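Local coordinates for Roadblock/LAMTOR2 domain-containing protein (Streptomyces avermitilis, PDB 3LEQ), which is of unknown function but belongs to the Roadblock/LC7 family, whose small alpha/beta domains commonly serve as partners or regulators of NTPases, at residues T10-V13 with D14-E18; Q98-V102 with G103-Y107. One frame throughout, in Å; residues are numbered along the deposited sequence.

Contact 1. Residues T10-V13 with D14-E18; sequences TGLV and DRVAE
D14, R15 and V16 each donate a backbone N-H to the carbonyl four residues earlier, and these three i to i+4 bonds form the last turn of helix 4-15. D14 N lies 2.9 Å from T10 O, R15 N lies 2.9 Å from G11 O, and V16 N reaches L12 O at 3.0 Å. The middle bond is the straightest of the three, with an N-H...O angle of 161°. V16 is also where the chain leaves helical backbone angles, so its amide closes the helix while its own residue already belongs to the loop.

Polar and aliphatic parts of R15 fold back over the preceding turn. The arginine side chain bends at chi3 (-63°), which brings NE to 3.2 Å from G11 O and lays NH2 3.4 Å from L12 CA. The guanidinium meets both atoms obliquely. G11 adds no side chain on this flank, and its carbonyl also has R15 CG at 3.3 Å. Beyond the segments, NH1 is hydrogen-bonded to the side-chain oxygen of Q108 on helix 102-115.

Apolar contact is made on the inner side, where L12 CD1 rests 3.9 Å from V16 CG2, the two side chains meeting at a slant. The same L12 CD1 also approaches R15 NH2, the two side chains crossing nearly at right angles. L12 further packs on Q108 and L112, and V16 on Q108.

The chemistry thus separates into a buried aliphatic pair and an arginine laid along the helix's closing turn. The bent side chain leaves the guanidinium close to backbone oxygen, with NH1 hydrogen-bonded to Q108, an arrangement that joins the end of helix 4-15 to helix 102-115.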
loop_
_atom_site.group_PDB
_atom_site.type_symbol
_atom_site.label_atom_id
_atom_site.label_comp_id
_atom_site.label_asym_id
_atom_site.label_seq_id
_atom_site.Cartn_x
_atom_site.Cartn_y
_atom_site.Cartn_z
ATOM N N THR A 10 3.325 3.592 -8.598
ATOM C CA THR A 10 4.030 2.713 -9.541
ATOM C C THR A 10 5.542 2.890 -9.349
ATOM O O THR A 10 6.303 1.922 -9.394
ATOM C CB THR A 10 3.592 2.980 -11.002
ATOM O OG1 THR A 10 2.166 2.969 -11.065
ATOM C CG2 THR A 10 4.156 1.914 -11.982
ATOM N N GLY A 11 5.946 4.131 -9.091
ATOM C CA GLY A 11 7.341 4.492 -8.835
ATOM C C GLY A 11 7.888 3.814 -7.593
ATOM O O GLY A 11 8.994 3.273 -7.619
ATOM N N LEU A 12 7.108 3.825 -6.511
ATOM C CA LEU A 12 7.479 3.085 -5.297
ATOM C C LEU A 12 7.722 1.602 -5.612
ATOM O O LEU A 12 8.734 1.034 -5.211
ATOM C CB LEU A 12 6.390 3.211 -4.231
ATOM C CG LEU A 12 6.570 2.369 -2.969
ATOM C CD1 LEU A 12 7.663 2.970 -2.092
ATOM C CD2 LEU A 12 5.255 2.245 -2.191
ATOM N N VAL A 13 6.782 0.985 -6.320
ATOM C CA VAL A 13 6.880 -0.451 -6.638
ATOM C C VAL A 13 8.110 -0.735 -7.519
ATOM O O VAL A 13 8.821 -1.735 -7.314
ATOM C CB VAL A 13 5.595 -0.966 -7.335
ATOM C CG1 VAL A 13 5.816 -2.360 -7.955
ATOM C CG2 VAL A 13 4.428 -0.974 -6.375
ATOM N N ASP A 14 8.362 0.151 -8.481
ATOM C CA ASP A 14 9.484 -0.006 -9.415
ATOM C C ASP A 14 10.854 0.141 -8.751
ATOM O O ASP A 14 11.752 -0.654 -9.008
ATOM C CB ASP A 14 9.344 0.951 -10.615
ATOM C CG ASP A 14 8.471 0.364 -11.740
ATOM O OD1 ASP A 14 7.721 -0.610 -11.477
ATOM O OD2 ASP A 14 8.532 0.874 -12.888
ATOM N N ARG A 15 11.004 1.148 -7.899
ATOM C CA ARG A 15 12.297 1.437 -7.263
ATOM C C ARG A 15 12.604 0.484 -6.111
ATOM O O ARG A 15 13.775 0.166 -5.873
ATOM C CB ARG A 15 12.331 2.868 -6.720
ATOM C CG ARG A 15 12.194 3.960 -7.764
ATOM C CD ARG A 15 12.065 5.334 -7.091
ATOM N NE ARG A 15 10.863 5.468 -6.258
ATOM C CZ ARG A 15 10.822 5.371 -4.923
ATOM N NH1 ARG A 15 11.915 5.139 -4.203
ATOM N NH2 ARG A 15 9.673 5.520 -4.295
ATOM N N VAL A 16 11.568 0.046 -5.393
ATOM C CA VAL A 16 11.778 -0.721 -4.163
ATOM C C VAL A 16 11.594 -2.240 -4.355
ATOM O O VAL A 16 10.472 -2.742 -4.433
ATOM C CB VAL A 16 10.923 -0.180 -2.994
ATOM C CG1 VAL A 16 11.296 -0.877 -1.674
ATOM C CG2 VAL A 16 11.096 1.323 -2.866
ATOM N N ALA A 17 12.717 -2.954 -4.438
ATOM C CA ALA A 17 12.718 -4.413 -4.620
ATOM C C ALA A 17 11.775 -5.120 -3.630
ATOM O O ALA A 17 11.122 -6.114 -3.977
ATOM C CB ALA A 17 14.143 -4.969 -4.502
ATOM N N GLU A 18 11.690 -4.574 -2.411
ATOM C CA GLU A 18 10.900 -5.162 -1.337
ATOM C C GLU A 18 9.395 -5.017 -1.544
ATOM O O GLU A 18 8.624 -5.761 -0.954
ATOM C CB GLU A 18 11.266 -4.534 0.015
ATOM C CG GLU A 18 12.577 -5.005 0.616
ATOM C CD GLU A 18 13.779 -4.210 0.137
ATOM O OE1 GLU A 18 14.860 -4.403 0.713
ATOM O OE2 GLU A 18 13.654 -3.406 -0.812
#

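Contact 2. Residues Q98-V102 with G103-Y107; sequences QGADV and GVVAY
D101 and V102 supply the first carbonyls of helix 102-115, and the amides of V105 and A106 bond to them as the extended chain turns into the helix. V105 N to D101 O measures 3.1 Å and is almost straight, at 171°. The next bond, A106 N to V102 O, is shorter at 2.7 Å. D101 itself keeps extended backbone angles, whereas V102 is already helical; the change of direction therefore falls between these neighbours.

The carboxylate of D101 reaches forward to the amides of the first turn. With CG anti to its backbone N (chi1 -168°), OD2 comes within 3.3 Å of V104 N and accepts a weak hydrogen bond from it. The distance from D101 OD2 to G103 N is 3.0 Å, so two amides lie near this oxygen at the start of the helix. G103 brings no side chain to this spot.

Aliphatic groups line the same turn. V104 sends CG2 across D101 at about a right angle, 4.0 Å from D101 CB and equally near CG. V105 points toward the preceding segment and places CG2 3.5 Å from D101 O; the apolar pair of side chains here is A100 CB with V105 CG2, a looser contact at 4.4 Å. The buried V105 side chain also packs on I82 and E18, while V102 packs on Y80, so this face of the turn sits against strand 80-85.

D101 is thus the N-cap residue, its weak side-chain bond to the amide three residues on being the capping interaction. The negative carboxylate probably also interacts favourably with the positive end of the helix dipole, here at the start of the C-terminal helix of the Roadblock/LC7 fold.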
loop_
_atom_site.group_PDB
_atom_site.type_symbol
_atom_site.label_atom_id
_atom_site.label_comp_id
_atom_site.label_asym_id
_atom_site.label_seq_id
_atom_site.Cartn_x
_atom_site.Cartn_y
_atom_site.Cartn_z
ATOM N N GLN A 98 8.660 -11.747 0.170
ATOM C CA GLN A 98 9.058 -12.502 1.355
ATOM C C GLN A 98 10.434 -12.058 1.843
ATOM O O GLN A 98 11.353 -11.860 1.048
ATOM C CB GLN A 98 9.051 -14.013 1.068
ATOM N N GLY A 99 10.559 -11.892 3.153
ATOM C CA GLY A 99 11.841 -11.560 3.770
ATOM C C GLY A 99 12.263 -10.104 3.657
ATOM O O GLY A 99 13.418 -9.774 3.946
ATOM N N ALA A 100 11.341 -9.239 3.239
ATOM C CA ALA A 100 11.592 -7.795 3.133
ATOM C C ALA A 100 12.021 -7.183 4.469
ATOM O O ALA A 100 11.604 -7.638 5.537
ATOM C CB ALA A 100 10.345 -7.080 2.610
ATOM N N ASP A 101 12.851 -6.145 4.410
ATOM C CA ASP A 101 13.202 -5.392 5.613
ATOM C C ASP A 101 12.104 -4.376 5.885
ATOM O O ASP A 101 11.940 -3.406 5.126
ATOM C CB ASP A 101 14.569 -4.703 5.468
ATOM C CG ASP A 101 15.099 -4.154 6.788
ATOM O OD1 ASP A 101 16.205 -4.551 7.185
ATOM O OD2 ASP A 101 14.425 -3.334 7.437
ATOM N N VAL A 102 11.359 -4.592 6.971
ATOM C CA VAL A 102 10.220 -3.718 7.320
ATOM C C VAL A 102 10.615 -2.258 7.509
ATOM O O VAL A 102 9.877 -1.353 7.113
ATOM C CB VAL A 102 9.520 -4.160 8.606
ATOM C CG1 VAL A 102 8.316 -3.269 8.886
ATOM C CG2 VAL A 102 9.095 -5.575 8.511
ATOM N N GLY A 103 11.766 -2.038 8.141
ATOM C CA GLY A 103 12.306 -0.694 8.334
ATOM C C GLY A 103 12.521 0.049 7.033
ATOM O O GLY A 103 12.191 1.234 6.926
ATOM N N VAL A 104 13.061 -0.641 6.038
ATOM C CA VAL A 104 13.262 -0.034 4.728
ATOM C C VAL A 104 11.907 0.316 4.103
ATOM O O VAL A 104 11.684 1.439 3.656
ATOM C CB VAL A 104 14.113 -0.934 3.808
ATOM C CG1 VAL A 104 14.078 -0.433 2.374
ATOM C CG2 VAL A 104 15.551 -1.002 4.318
ATOM N N VAL A 105 10.999 -0.652 4.087
ATOM C CA VAL A 105 9.692 -0.427 3.495
ATOM C C VAL A 105 8.960 0.704 4.227
ATOM O O VAL A 105 8.413 1.592 3.578
ATOM C CB VAL A 105 8.843 -1.702 3.491
ATOM C CG1 VAL A 105 7.464 -1.394 2.942
ATOM C CG2 VAL A 105 9.506 -2.776 2.624
ATOM N N ALA A 106 8.948 0.689 5.557
ATOM C CA ALA A 106 8.257 1.753 6.288
ATOM C C ALA A 106 8.839 3.135 5.979
ATOM O O ALA A 106 8.090 4.093 5.844
ATOM C CB ALA A 106 8.237 1.486 7.775
ATOM N N TYR A 107 10.162 3.232 5.870
ATOM C CA TYR A 107 10.815 4.486 5.495
ATOM C C TYR A 107 10.370 4.926 4.102
ATOM O O TYR A 107 9.983 6.068 3.890
ATOM C CB TYR A 107 12.360 4.328 5.540
ATOM C CG TYR A 107 13.077 5.489 4.883
ATOM C CD1 TYR A 107 13.289 6.682 5.573
ATOM C CD2 TYR A 107 13.500 5.409 3.549
ATOM C CE1 TYR A 107 13.934 7.760 4.956
ATOM C CE2 TYR A 107 14.132 6.487 2.920
ATOM C CZ TYR A 107 14.348 7.650 3.630
ATOM O OH TYR A 107 14.979 8.702 2.997
#

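From the N terminus, contact 1 completes helix 4-15 and releases the chain into strand 19-26. The other strands and helix 40-55 follow before strand 90-96 returns beside strand 19-26 and leads through a short loop into contact 2, where helix 102-115 starts. The contacts are in series along the chain, neither enclosing the other, and each is a local turn, closing no long loop. In space their centres are about 12 Å apart and their edges touch: E18 CB packs 3.6 Å from V105 CG2, and E18 CG lies 3.6 Å from A100 CB. The loop leaving helix 4-15 thus packs against the start of helix 102-115 and the loop before it.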